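PDB 5LSM: FMN-dependent nitronate monooxygenase from Shewanella oneidensis, which probably oxidises propionate 3-nitronate to 3-oxopropanoate with molecular oxygen, using bound FMN as cofactor, a reaction that detoxifies the nitronate. Local coordinates for residues Val77-Lys82 and Val294-Leu299; Phe124-Val129 and Lys145-Lys150; Asn269-Arg274 and Arg282-Met287. All coordinates share one frame; numbering follows the deposited sequence.

Contact 1. Residues Val77-Lys82 and Val294-Leu299; sequences VAQAAK and VPDFPL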
ATOM      1  N   VAL A  77     -21.190  20.276   7.948  1.00 53.07           N
ATOM      2  CA  VAL A  77     -21.371  21.257   9.065  1.00 59.28           C
ATOM      3  C   VAL A  77     -20.837  22.615   8.661  1.00 56.84           C
ATOM      4  O   VAL A  77     -19.728  22.713   8.126  1.00 52.09           O
ATOM      5  CB  VAL A  77     -20.733  20.859  10.432  1.00 60.34           C
ATOM      6  CG1 VAL A  77     -19.320  21.424  10.594  1.00 58.02           C
ATOM      7  CG2 VAL A  77     -21.593  21.374  11.575  1.00 65.86           C
ATOM      8  N   ALA A  78     -21.637  23.651   8.907  1.00 54.34           N
ATOM      9  CA  ALA A  78     -21.322  25.006   8.453  1.00 59.90           C
ATOM     10  C   ALA A  78     -19.926  25.401   8.912  1.00 51.70           C
ATOM     11  O   ALA A  78     -19.505  25.057  10.016  1.00 46.64           O
ATOM     12  CB  ALA A  78     -22.346  26.001   8.979  1.00 57.37           C
ATOM     13  N   GLN A  79     -19.193  26.062   8.023  1.00 50.15           N
ATOM     14  CA  GLN A  79     -17.819  26.447   8.303  1.00 46.91           C
ATOM     15  C   GLN A  79     -17.362  27.539   7.342  1.00 44.42           C
ATOM     16  O   GLN A  79     -16.245  27.505   6.830  1.00 49.48           O
ATOM     17  CB  GLN A  79     -16.900  25.212   8.244  1.00 51.87           C
ATOM     18  CG  GLN A  79     -17.049  24.325   6.997  1.00 50.27           C
ATOM     19  CD  GLN A  79     -16.398  22.959   7.180  1.00 51.06           C
ATOM     20  OE1 GLN A  79     -15.213  22.780   6.895  1.00 46.26           O
ATOM     21  NE2 GLN A  79     -17.148  22.016   7.745  1.00 59.02           N
ATOM     22  N   ALA A  80     -18.214  28.550   7.179  1.00 49.45           N
ATOM     23  CA  ALA A  80     -17.946  29.712   6.310  1.00 56.48           C
ATOM     24  C   ALA A  80     -16.563  30.364   6.524  1.00 53.79           C
ATOM     25  O   ALA A  80     -15.977  30.923   5.588  1.00 42.09           O
ATOM     26  CB  ALA A  80     -19.044  30.754   6.491  1.00 49.79           C
ATOM     27  N   ALA A  81     -16.050  30.277   7.746  1.00 46.24           N
ATOM     28  CA  ALA A  81     -14.800  30.918   8.087  1.00 53.93           C
ATOM     29  C   ALA A  81     -13.633  30.030   7.728  1.00 54.30           C
ATOM     30  O   ALA A  81     -12.616  30.511   7.221  1.00 57.45           O
ATOM     31  CB  ALA A  81     -14.767  31.252   9.567  1.00 61.20           C
ATOM     32  N   LYS A  82     -13.753  28.739   8.023  1.00 50.55           N
ATOM     33  CA  LYS A  82     -12.746  27.783   7.575  1.00 43.06           C
ATOM     34  C   LYS A  82     -12.584  27.871   6.067  1.00 39.15           C
ATOM     35  O   LYS A  82     -11.465  27.816   5.555  1.00 39.46           O
ATOM     36  CB  LYS A  82     -13.119  26.373   7.972  1.00 43.92           C
ATOM     37  CG  LYS A  82     -12.057  25.354   7.600  1.00 49.19           C
ATOM     38  CD  LYS A  82     -11.612  24.535   8.796  1.00 53.57           C
ATOM     39  CE  LYS A  82     -10.804  23.326   8.363  1.00 52.63           C
ATOM     40  NZ  LYS A  82      -9.747  23.012   9.359  1.00 62.84           N
ATOM     41  N   VAL A 294      -7.945  22.652   4.809  1.00 35.39           N
ATOM     42  CA  VAL A 294      -8.977  22.496   3.793  1.00 32.97           C
ATOM     43  C   VAL A 294     -10.348  22.214   4.410  1.00 32.06           C
ATOM     44  O   VAL A 294     -10.465  21.423   5.324  1.00 30.84           O
ATOM     45  CB  VAL A 294      -8.623  21.345   2.844  1.00 35.85           C
ATOM     46  CG1 VAL A 294      -9.624  21.247   1.701  1.00 35.22           C
ATOM     47  CG2 VAL A 294      -7.212  21.542   2.309  1.00 41.66           C
ATOM     48  N   PRO A 295     -11.400  22.861   3.894  1.00 36.22           N
ATOM     49  CA  PRO A 295     -12.715  22.590   4.450  1.00 36.18           C
ATOM     50  C   PRO A 295     -13.205  21.155   4.239  1.00 38.32           C
ATOM     51  O   PRO A 295     -12.771  20.457   3.310  1.00 29.29           O
ATOM     52  CB  PRO A 295     -13.632  23.585   3.719  1.00 34.23           C
ATOM     53  CG  PRO A 295     -12.839  24.113   2.579  1.00 35.92           C
ATOM     54  CD  PRO A 295     -11.412  24.011   2.971  1.00 38.87           C
ATOM     55  N   ASP A 296     -14.176  20.764   5.055  1.00 41.98           N
ATOM     56  CA  ASP A 296     -14.747  19.437   4.978  1.00 43.72           C
ATOM     57  C   ASP A 296     -15.364  19.155   3.608  1.00 41.28           C
ATOM     58  O   ASP A 296     -15.811  20.059   2.915  1.00 39.45           O
ATOM     59  CB  ASP A 296     -15.788  19.244   6.073  1.00 47.21           C
ATOM     60  CG  ASP A 296     -15.176  19.204   7.455  1.00 51.63           C
ATOM     61  OD1 ASP A 296     -13.961  18.929   7.559  1.00 44.44           O
ATOM     62  OD2 ASP A 296     -15.918  19.445   8.434  1.00 52.82           O
ATOM     63  N   PHE A 297     -15.268  17.893   3.209  1.00 38.56           N
ATOM     64  CA  PHE A 297     -15.880  17.357   2.005  1.00 36.15           C
ATOM     65  C   PHE A 297     -17.406  17.572   1.984  1.00 35.32           C
ATOM     66  O   PHE A 297     -18.080  17.260   2.963  1.00 33.39           O
ATOM     67  CB  PHE A 297     -15.553  15.857   1.955  1.00 34.48           C
ATOM     68  CG  PHE A 297     -16.109  15.152   0.777  1.00 32.83           C
ATOM     69  CD1 PHE A 297     -15.459  15.211  -0.447  1.00 33.91           C
ATOM     70  CD2 PHE A 297     -17.304  14.451   0.876  1.00 37.61           C
ATOM     71  CE1 PHE A 297     -15.991  14.592  -1.563  1.00 36.00           C
ATOM     72  CE2 PHE A 297     -17.833  13.797  -0.227  1.00 39.43           C
ATOM     73  CZ  PHE A 297     -17.171  13.867  -1.449  1.00 42.74           C
ATOM     74  N   PRO A 298     -17.963  18.059   0.851  1.00 36.23           N
ATOM     75  CA  PRO A 298     -17.311  18.365  -0.424  1.00 40.44           C
ATOM     76  C   PRO A 298     -17.042  19.856  -0.693  1.00 39.62           C
ATOM     77  O   PRO A 298     -16.994  20.272  -1.856  1.00 36.83           O
ATOM     78  CB  PRO A 298     -18.324  17.846  -1.446  1.00 39.39           C
ATOM     79  CG  PRO A 298     -19.629  18.136  -0.805  1.00 37.03           C
ATOM     80  CD  PRO A 298     -19.421  17.922   0.672  1.00 38.54           C
ATOM     81  N   LEU A 299     -16.783  20.635   0.348  1.00 36.56           N
ATOM     82  CA  LEU A 299     -16.804  22.083   0.195  1.00 35.41           C
ATOM     83  C   LEU A 299     -15.614  22.618  -0.609  1.00 35.15           C
ATOM     84  O   LEU A 299     -15.774  23.538  -1.399  1.00 42.16           O
ATOM     85  CB  LEU A 299     -16.920  22.763   1.556  1.00 35.32           C
ATOM     86  CG  LEU A 299     -18.207  22.362   2.277  1.00 36.80           C
ATOM     87  CD1 LEU A 299     -18.249  22.869   3.702  1.00 34.36           C
ATOM     88  CD2 LEU A 299     -19.447  22.800   1.497  1.00 40.23           C
TER
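NE2 of Gln79 gives one N-H to OD2 of Asp296 at 2.9 Å and the other to the backbone O of Val77 at 2.7 Å, both partners lying close to the amide plane; OD2 is met from above its own plane, amide and carboxylate being turned 74° apart. The amide oxygen OE1 accepts from the backbone N of Asp296, again at 2.9 Å, in a nearly straight bond whose donor stands above the carbonyl plane. Asp296 is thus held by both main chain and side chain, and three bonds fix the rotation of the Gln79 amide. With chi1 at 49°, CG of Gln79 sits between the backbone N and carbonyl carbon, and the extended chain beyond it carries the amide to the backbone of Pro295 and Asp296; CG touches CD1 of Leu299 at 3.8 Å. CE of Lys82 lies 3.6 Å from the O of Val294, while the lysine NZ hydrogen-bonds to the backbone O of Glu292. Pro295 also packs on Gln83 and Trp86 of helix 80-89. Gln79 is the N-cap residue of that helix, so the contact is a helix start pinned to the loop leading into helix 301-313, away from the FMN site.

Contact 2. Residues Phe124-Val129 and Lys145-Lys150; sequences FKPEVV and KSWGSK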
ATOM      1  N   PHE A 124     -36.068   2.319 -12.583  1.00 53.45           N
ATOM      2  CA  PHE A 124     -35.138   1.485 -13.352  1.00 45.68           C
ATOM      3  C   PHE A 124     -34.761   0.176 -12.663  1.00 42.70           C
ATOM      4  O   PHE A 124     -34.506  -0.815 -13.339  1.00 54.01           O
ATOM      5  CB  PHE A 124     -33.877   2.283 -13.712  1.00 41.60           C
ATOM      6  CG  PHE A 124     -34.148   3.446 -14.613  1.00 41.55           C
ATOM      7  CD1 PHE A 124     -34.354   3.252 -15.973  1.00 41.95           C
ATOM      8  CD2 PHE A 124     -34.335   4.712 -14.089  1.00 42.28           C
ATOM      9  CE1 PHE A 124     -34.691   4.309 -16.797  1.00 38.07           C
ATOM     10  CE2 PHE A 124     -34.630   5.783 -14.915  1.00 40.78           C
ATOM     11  CZ  PHE A 124     -34.818   5.580 -16.269  1.00 38.40           C
ATOM     12  N   LYS A 125     -34.705   0.177 -11.332  1.00 44.60           N
ATOM     13  CA  LYS A 125     -34.414  -1.043 -10.539  1.00 43.48           C
ATOM     14  C   LYS A 125     -33.090  -1.720 -10.887  1.00 42.25           C
ATOM     15  O   LYS A 125     -33.077  -2.819 -11.432  1.00 34.27           O
ATOM     16  CB  LYS A 125     -35.554  -2.048 -10.644  1.00 42.74           C
ATOM     17  CG  LYS A 125     -36.808  -1.604  -9.906  1.00 45.75           C
ATOM     18  CD  LYS A 125     -37.695  -2.785  -9.567  1.00 51.98           C
ATOM     19  CE  LYS A 125     -38.086  -3.563 -10.815  1.00 56.42           C
ATOM     20  NZ  LYS A 125     -39.335  -4.336 -10.580  1.00 59.64           N
ATOM     21  N   PRO A 126     -31.969  -1.064 -10.534  1.00 45.95           N
ATOM     22  CA  PRO A 126     -30.615  -1.508 -10.844  1.00 43.14           C
ATOM     23  C   PRO A 126     -30.275  -2.841 -10.224  1.00 36.07           C
ATOM     24  O   PRO A 126     -30.555  -3.067  -9.067  1.00 41.16           O
ATOM     25  CB  PRO A 126     -29.739  -0.424 -10.220  1.00 47.31           C
ATOM     26  CG  PRO A 126     -30.593   0.782 -10.200  1.00 54.02           C
ATOM     27  CD  PRO A 126     -31.973   0.275  -9.921  1.00 51.35           C
ATOM     28  N   GLU A 127     -29.553  -3.657 -10.964  1.00 32.45           N
ATOM     29  CA  GLU A 127     -29.140  -4.955 -10.476  1.00 32.07           C
ATOM     30  C   GLU A 127     -28.223  -4.781  -9.274  1.00 28.47           C
ATOM     31  O   GLU A 127     -28.351  -5.475  -8.261  1.00 22.30           O
ATOM     32  CB  GLU A 127     -28.458  -5.743 -11.596  1.00 35.51           C
ATOM     33  CG  GLU A 127     -29.415  -6.167 -12.722  1.00 39.32           C
ATOM     34  CD  GLU A 127     -29.935  -4.991 -13.562  1.00 48.37           C
ATOM     35  OE1 GLU A 127     -29.255  -3.935 -13.646  1.00 46.85           O
ATOM     36  OE2 GLU A 127     -31.026  -5.119 -14.154  1.00 61.63           O
ATOM     37  N   VAL A 128     -27.337  -3.798  -9.340  1.00 32.12           N
ATOM     38  CA  VAL A 128     -26.599  -3.449  -8.149  1.00 31.85           C
ATOM     39  C   VAL A 128     -26.516  -1.954  -7.906  1.00 29.50           C
ATOM     40  O   VAL A 128     -26.544  -1.151  -8.842  1.00 30.01           O
ATOM     41  CB  VAL A 128     -25.216  -4.182  -8.018  1.00 31.31           C
ATOM     42  CG1 VAL A 128     -25.095  -5.378  -8.957  1.00 27.90           C
ATOM     43  CG2 VAL A 128     -24.055  -3.236  -8.180  1.00 33.01           C
ATOM     44  N   VAL A 129     -26.550  -1.614  -6.618  1.00 26.89           N
ATOM     45  CA  VAL A 129     -26.371  -0.270  -6.123  1.00 25.63           C
ATOM     46  C   VAL A 129     -25.134  -0.265  -5.196  1.00 29.40           C
ATOM     47  O   VAL A 129     -25.048  -1.036  -4.224  1.00 24.40           O
ATOM     48  CB  VAL A 129     -27.599   0.157  -5.298  1.00 26.21           C
ATOM     49  CG1 VAL A 129     -27.374   1.514  -4.648  1.00 25.34           C
ATOM     50  CG2 VAL A 129     -28.850   0.173  -6.158  1.00 27.43           C
ATOM     51  N   LYS A 145     -33.349  -2.764  -1.418  1.00 37.48           N
ATOM     52  CA  LYS A 145     -33.359  -4.231  -1.462  1.00 40.18           C
ATOM     53  C   LYS A 145     -34.668  -4.731  -2.064  1.00 40.46           C
ATOM     54  O   LYS A 145     -34.718  -5.807  -2.630  1.00 37.57           O
ATOM     55  CB  LYS A 145     -33.205  -4.822  -0.060  1.00 37.37           C
ATOM     56  CG  LYS A 145     -31.879  -4.526   0.620  1.00 44.32           C
ATOM     57  CD  LYS A 145     -30.914  -5.696   0.517  1.00 51.75           C
ATOM     58  CE  LYS A 145     -29.624  -5.426   1.285  1.00 51.66           C
ATOM     59  NZ  LYS A 145     -29.702  -5.932   2.680  1.00 50.70           N
ATOM     60  N   SER A 146     -35.731  -3.949  -1.895  1.00 38.58           N
ATOM     61  CA  SER A 146     -37.056  -4.341  -2.323  1.00 35.06           C
ATOM     62  C   SER A 146     -37.279  -4.116  -3.816  1.00 37.56           C
ATOM     63  O   SER A 146     -38.338  -4.448  -4.338  1.00 41.51           O
ATOM     64  CB  SER A 146     -38.108  -3.578  -1.523  1.00 32.95           C
ATOM     65  OG  SER A 146     -38.290  -2.292  -2.056  1.00 32.54           O
ATOM     66  N   TRP A 147     -36.283  -3.553  -4.497  1.00 40.91           N
ATOM     67  CA  TRP A 147     -36.219  -3.579  -5.964  1.00 35.70           C
ATOM     68  C   TRP A 147     -35.608  -4.868  -6.506  1.00 31.40           C
ATOM     69  O   TRP A 147     -35.591  -5.080  -7.705  1.00 35.57           O
ATOM     70  CB  TRP A 147     -35.381  -2.421  -6.487  1.00 35.18           C
ATOM     71  CG  TRP A 147     -35.770  -1.102  -5.976  1.00 37.27           C
ATOM     72  CD1 TRP A 147     -37.013  -0.700  -5.620  1.00 38.85           C
ATOM     73  CD2 TRP A 147     -34.916   0.034  -5.815  1.00 40.95           C
ATOM     74  NE1 TRP A 147     -36.996   0.617  -5.253  1.00 41.10           N
ATOM     75  CE2 TRP A 147     -35.720   1.095  -5.366  1.00 37.90           C
ATOM     76  CE3 TRP A 147     -33.545   0.257  -6.014  1.00 40.78           C
ATOM     77  CZ2 TRP A 147     -35.206   2.358  -5.091  1.00 43.99           C
ATOM     78  CZ3 TRP A 147     -33.036   1.507  -5.764  1.00 40.20           C
ATOM     79  CH2 TRP A 147     -33.860   2.545  -5.287  1.00 46.33           C
ATOM     80  N   GLY A 148     -35.065  -5.704  -5.638  1.00 31.64           N
ATOM     81  CA  GLY A 148     -34.242  -6.828  -6.078  1.00 33.54           C
ATOM     82  C   GLY A 148     -32.751  -6.513  -6.135  1.00 34.41           C
ATOM     83  O   GLY A 148     -31.935  -7.414  -6.345  1.00 32.87           O
ATOM     84  N   SER A 149     -32.399  -5.237  -5.943  1.00 36.93           N
ATOM     85  CA  SER A 149     -31.026  -4.761  -6.105  1.00 32.60           C
ATOM     86  C   SER A 149     -30.128  -5.377  -5.056  1.00 35.62           C
ATOM     87  O   SER A 149     -30.516  -5.511  -3.905  1.00 42.11           O
ATOM     88  CB  SER A 149     -30.971  -3.255  -5.964  1.00 31.16           C
ATOM     89  OG  SER A 149     -31.875  -2.634  -6.849  1.00 29.84           O
ATOM     90  N   LYS A 150     -28.955  -5.827  -5.475  1.00 37.67           N
ATOM     91  CA  LYS A 150     -27.907  -6.170  -4.529  1.00 38.15           C
ATOM     92  C   LYS A 150     -27.225  -4.896  -4.126  1.00 32.80           C
ATOM     93  O   LYS A 150     -27.039  -3.996  -4.946  1.00 34.60           O
ATOM     94  CB  LYS A 150     -26.876  -7.112  -5.161  1.00 40.20           C
ATOM     95  CG  LYS A 150     -27.465  -8.365  -5.759  1.00 39.88           C
ATOM     96  CD  LYS A 150     -28.155  -9.215  -4.707  1.00 43.72           C
ATOM     97  CE  LYS A 150     -28.909 -10.374  -5.352  1.00 44.55           C
ATOM     98  NZ  LYS A 150     -29.967  -9.857  -6.274  1.00 48.61           N
TER
HETATM   99  O   HOH W   1     -29.899  -7.767  -8.192  1.00 38.04           O
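The hydroxyl of Ser149 donates a hydrogen bond to the backbone O of Pro126, OG to O 2.6 Å, in the plane of that carbonyl. Its chi1 of -54° places OG beside its own backbone N, and CB meets CG2 of Val129 at 4.0 Å. The same hydroxyl lies at the edge of the Trp147 indole, in the ring plane.

Trp147 packs against Lys125 and Pro126. The aliphatic chain of Lys125 crosses the tryptophan side chain at a slant, with CG of Lys125 3.8 Å from CB of Trp147, and CD of Lys125 lies 3.6 Å from the backbone O of Trp147. Pro126 CD approaches CE3 of the indole obliquely at 4.2 Å, whereas CG2 of Val129 comes to the ring edge near its plane. Leu121 and Ala122 of helix 115-124 add further apolar contacts to the indole.

Lys150 folds back on its own segment. Bends at chi2 and chi4 bring NZ to the carbonyl O of Gly148 at 3.1 Å, and a water accepts from NZ while donating to the carbonyls of Gly148 and Glu127, tying the ammonium to both segments. Glu127 O has a second donor in Lys150 N, at 2.9 Å. Val128 pairs with Lys150 in parallel register, and Val129 N bonds to Lys150 O at 3.0 Å. The carboxylate of Glu127 turns elsewhere, to the backbone N of Ile66 and to Arg59.

Gly148, with positive phi, closes helix 138-145 in a Schellman motif and hands the chain to strand 150-155. Two neighbouring parallel strands, 128-132 and 150-155, joined by an intervening helix form a beta-alpha-beta unit, the repeating element of the TIM barrel to which this family belongs.

Contact 3. Residues Asn269-Arg274 and Arg282-Met287; sequences NLFSGR and RFMAEM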
ATOM      1  N   ASN A 269      -6.128  15.867   0.055  1.00 27.14           N
ATOM      2  CA  ASN A 269      -7.465  16.403   0.343  1.00 26.48           C
ATOM      3  C   ASN A 269      -7.718  17.767  -0.295  1.00 28.60           C
ATOM      4  O   ASN A 269      -8.749  18.402  -0.046  1.00 28.81           O
ATOM      5  CB  ASN A 269      -7.699  16.484   1.850  1.00 28.00           C
ATOM      6  CG  ASN A 269      -6.751  17.467   2.558  1.00 27.37           C
ATOM      7  OD1 ASN A 269      -5.644  17.731   2.115  1.00 27.33           O
ATOM      8  ND2 ASN A 269      -7.177  17.947   3.699  1.00 26.74           N
ATOM      9  N   LEU A 270      -6.797  18.204  -1.148  1.00 30.60           N
ATOM     10  CA  LEU A 270      -6.759  19.606  -1.570  1.00 29.93           C
ATOM     11  C   LEU A 270      -7.917  19.963  -2.493  1.00 30.08           C
ATOM     12  O   LEU A 270      -8.321  21.112  -2.533  1.00 37.72           O
ATOM     13  CB  LEU A 270      -5.421  19.943  -2.251  1.00 29.44           C
ATOM     14  CG  LEU A 270      -4.199  20.069  -1.329  1.00 28.99           C
ATOM     15  CD1 LEU A 270      -2.923  20.198  -2.117  1.00 25.80           C
ATOM     16  CD2 LEU A 270      -4.332  21.258  -0.391  1.00 38.46           C
ATOM     17  N   PHE A 271      -8.458  18.991  -3.222  1.00 28.41           N
ATOM     18  CA  PHE A 271      -9.429  19.289  -4.271  1.00 30.57           C
ATOM     19  C   PHE A 271     -10.866  19.122  -3.813  1.00 31.18           C
ATOM     20  O   PHE A 271     -11.783  19.631  -4.449  1.00 33.96           O
ATOM     21  CB  PHE A 271      -9.197  18.391  -5.486  1.00 29.95           C
ATOM     22  CG  PHE A 271      -7.830  18.501  -6.056  1.00 27.14           C
ATOM     23  CD1 PHE A 271      -7.528  19.496  -6.970  1.00 28.46           C
ATOM     24  CD2 PHE A 271      -6.815  17.675  -5.607  1.00 29.35           C
ATOM     25  CE1 PHE A 271      -6.256  19.612  -7.495  1.00 27.85           C
ATOM     26  CE2 PHE A 271      -5.532  17.780  -6.129  1.00 30.12           C
ATOM     27  CZ  PHE A 271      -5.253  18.762  -7.062  1.00 29.82           C
ATOM     28  N   SER A 272     -11.071  18.356  -2.754  1.00 30.68           N
ATOM     29  CA  SER A 272     -12.424  17.949  -2.371  1.00 32.08           C
ATOM     30  C   SER A 272     -12.735  18.120  -0.867  1.00 31.34           C
ATOM     31  O   SER A 272     -13.892  18.325  -0.496  1.00 31.34           O
ATOM     32  CB  SER A 272     -12.637  16.501  -2.784  1.00 30.19           C
ATOM     33  OG  SER A 272     -11.881  15.649  -1.944  1.00 37.79           O
ATOM     34  N   GLY A 273     -11.710  18.053  -0.015  1.00 30.41           N
ATOM     35  CA  GLY A 273     -11.903  17.958   1.440  1.00 29.66           C
ATOM     36  C   GLY A 273     -11.637  16.575   2.025  1.00 30.69           C
ATOM     37  O   GLY A 273     -11.664  16.389   3.246  1.00 30.01           O
ATOM     38  N   ARG A 274     -11.449  15.587   1.152  1.00 32.30           N
ATOM     39  CA  ARG A 274     -11.302  14.202   1.583  1.00 27.78           C
ATOM     40  C   ARG A 274     -10.136  13.552   0.861  1.00 25.61           C
ATOM     41  O   ARG A 274      -9.890  13.828  -0.324  1.00 24.88           O
ATOM     42  CB  ARG A 274     -12.611  13.421   1.329  1.00 30.14           C
ATOM     43  CG  ARG A 274     -13.461  13.249   2.585  1.00 31.76           C
ATOM     44  CD  ARG A 274     -14.688  12.376   2.359  1.00 33.02           C
ATOM     45  NE  ARG A 274     -14.364  10.992   2.631  1.00 38.74           N
ATOM     46  CZ  ARG A 274     -14.833  10.268   3.634  1.00 38.64           C
ATOM     47  NH1 ARG A 274     -15.785  10.720   4.427  1.00 47.10           N
ATOM     48  NH2 ARG A 274     -14.400   9.035   3.780  1.00 43.88           N
ATOM     49  N   ARG A 282       1.695  20.452  -9.046  1.00 38.46           N
ATOM     50  CA  ARG A 282       2.276  21.604  -8.353  1.00 40.05           C
ATOM     51  C   ARG A 282       1.458  21.941  -7.111  1.00 43.00           C
ATOM     52  O   ARG A 282       2.012  22.184  -6.024  1.00 43.86           O
ATOM     53  CB  ARG A 282       2.323  22.823  -9.294  1.00 42.95           C
ATOM     54  CG  ARG A 282       2.850  24.118  -8.663  1.00 40.59           C
ATOM     55  CD  ARG A 282       2.595  25.307  -9.586  1.00 41.59           C
ATOM     56  NE  ARG A 282       2.794  26.601  -8.935  1.00 46.18           N
ATOM     57  CZ  ARG A 282       2.344  27.763  -9.420  1.00 49.08           C
ATOM     58  NH1 ARG A 282       1.673  27.799 -10.566  1.00 43.00           N
ATOM     59  NH2 ARG A 282       2.528  28.894  -8.737  1.00 43.62           N
ATOM     60  N   PHE A 283       0.139  21.978  -7.285  1.00 36.14           N
ATOM     61  CA  PHE A 283      -0.762  22.352  -6.203  1.00 35.25           C
ATOM     62  C   PHE A 283      -0.538  21.407  -5.005  1.00 35.59           C
ATOM     63  O   PHE A 283      -0.311  21.863  -3.884  1.00 30.35           O
ATOM     64  CB  PHE A 283      -2.219  22.337  -6.708  1.00 37.03           C
ATOM     65  CG  PHE A 283      -3.231  22.837  -5.709  1.00 38.26           C
ATOM     66  CD1 PHE A 283      -2.982  23.964  -4.931  1.00 41.67           C
ATOM     67  CD2 PHE A 283      -4.447  22.197  -5.573  1.00 36.52           C
ATOM     68  CE1 PHE A 283      -3.916  24.416  -4.017  1.00 36.54           C
ATOM     69  CE2 PHE A 283      -5.371  22.627  -4.645  1.00 38.47           C
ATOM     70  CZ  PHE A 283      -5.106  23.736  -3.865  1.00 39.80           C
ATOM     71  N   MET A 284      -0.428  20.107  -5.272  1.00 32.96           N
ATOM     72  CA  MET A 284      -0.208  19.146  -4.197  1.00 30.52           C
ATOM     73  C   MET A 284       1.182  19.303  -3.587  1.00 29.89           C
ATOM     74  O   MET A 284       1.330  19.251  -2.360  1.00 28.22           O
ATOM     75  CB  MET A 284      -0.393  17.718  -4.686  1.00 31.61           C
ATOM     76  CG  MET A 284      -1.790  17.379  -5.185  1.00 31.93           C
ATOM     77  SD  MET A 284      -1.742  15.841  -6.126  1.00 39.41           S
ATOM     78  CE  MET A 284      -2.941  16.183  -7.416  1.00 49.18           C
ATOM     79  N   ALA A 285       2.196  19.494  -4.429  1.00 26.82           N
ATOM     80  CA  ALA A 285       3.565  19.659  -3.937  1.00 27.43           C
ATOM     81  C   ALA A 285       3.739  20.923  -3.071  1.00 34.18           C
ATOM     82  O   ALA A 285       4.461  20.890  -2.076  1.00 38.76           O
ATOM     83  CB  ALA A 285       4.547  19.664  -5.086  1.00 25.59           C
ATOM     84  N   GLU A 286       3.037  22.007  -3.408  1.00 32.67           N
ATOM     85  CA  GLU A 286       3.263  23.302  -2.742  1.00 35.72           C
ATOM     86  C   GLU A 286       2.370  23.480  -1.540  1.00 35.78           C
ATOM     87  O   GLU A 286       2.748  24.160  -0.608  1.00 42.50           O
ATOM     88  CB  GLU A 286       3.052  24.475  -3.710  1.00 32.46           C
ATOM     89  CG  GLU A 286       4.116  24.560  -4.788  1.00 34.01           C
ATOM     90  CD  GLU A 286       3.845  25.663  -5.798  1.00 38.91           C
ATOM     91  OE1 GLU A 286       2.803  26.339  -5.684  1.00 38.56           O
ATOM     92  OE2 GLU A 286       4.659  25.833  -6.732  1.00 38.03           O
ATOM     93  N   MET A 287       1.185  22.873  -1.570  1.00 36.30           N
ATOM     94  CA  MET A 287       0.167  23.089  -0.544  1.00 35.11           C
ATOM     95  C   MET A 287      -0.171  21.814   0.247  1.00 35.48           C
ATOM     96  O   MET A 287      -0.937  21.863   1.219  1.00 39.35           O
ATOM     97  CB  MET A 287      -1.112  23.665  -1.184  1.00 34.81           C
ATOM     98  CG  MET A 287      -0.937  25.053  -1.803  1.00 38.48           C
ATOM     99  SD  MET A 287      -0.601  26.346  -0.579  1.00 42.61           S
ATOM    100  CE  MET A 287      -2.167  26.372   0.304  1.00 47.91           C
TER
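The loop 269-274 approaches the side of helix 282-287 most closely where the CA atoms of Leu270 and Met284 lie 7.1 Å apart. Leu270 fills the junction: CD1 stands over the centre of the Phe283 ring, a CH-pi contact 4.3 Å from the centroid and 11° off the normal, and also meets CA of Met284 at 3.6 Å. Its CB lies 3.6 Å from CE2 of Phe283, while CD2 reaches toward Met287. Phe283, its CG anti to the backbone N (chi1 -174°), turns an edge toward the face of Phe271. The rings form an offset edge-to-face pair, centroids 5.5 Å apart and planes at 77°, in which CE2 of Phe283 sits above the rim of Phe271 and not its middle. At the edge of the Phe271 ring comes the methyl of Met284, whose side chain crosses the phenylalanine at about a right angle. Trp86 of helix 80-89 packs on Leu270, Phe283 and Met287, and Phe319 meets the Phe283 ring. Largely buried, and carried by apolar side chains, the contact seats a short helix on the loop connecting the antiparallel strands 265-268 and 276-279, part of a sheet separate from the parallel barrel strands.

Contacts 1 and 3 belong to one neighbourhood, their centres 15 Å apart: Phe297 packs on Arg274 and Ser272, Val294 lies against Asn269 and Leu270, and Trp86 of helix 80-89 serves both. Contact 2 stands apart, its centre about 34 Å and 36 Å from those of contacts 1 and 3. Chemistry follows place. Buried contact 3 relies on aromatic and aliphatic side chains; partly buried contact 1 on a side-chain amide bonded to a carboxylate and to main chain; partly buried contact 2 on main-chain strand pairing with a serine, a water and an indole. Contact 2 alone lies on the parallel barrel sheet; contact 1 ties a helix start to a loop, and contact 3 a helix to the loop between antiparallel strands.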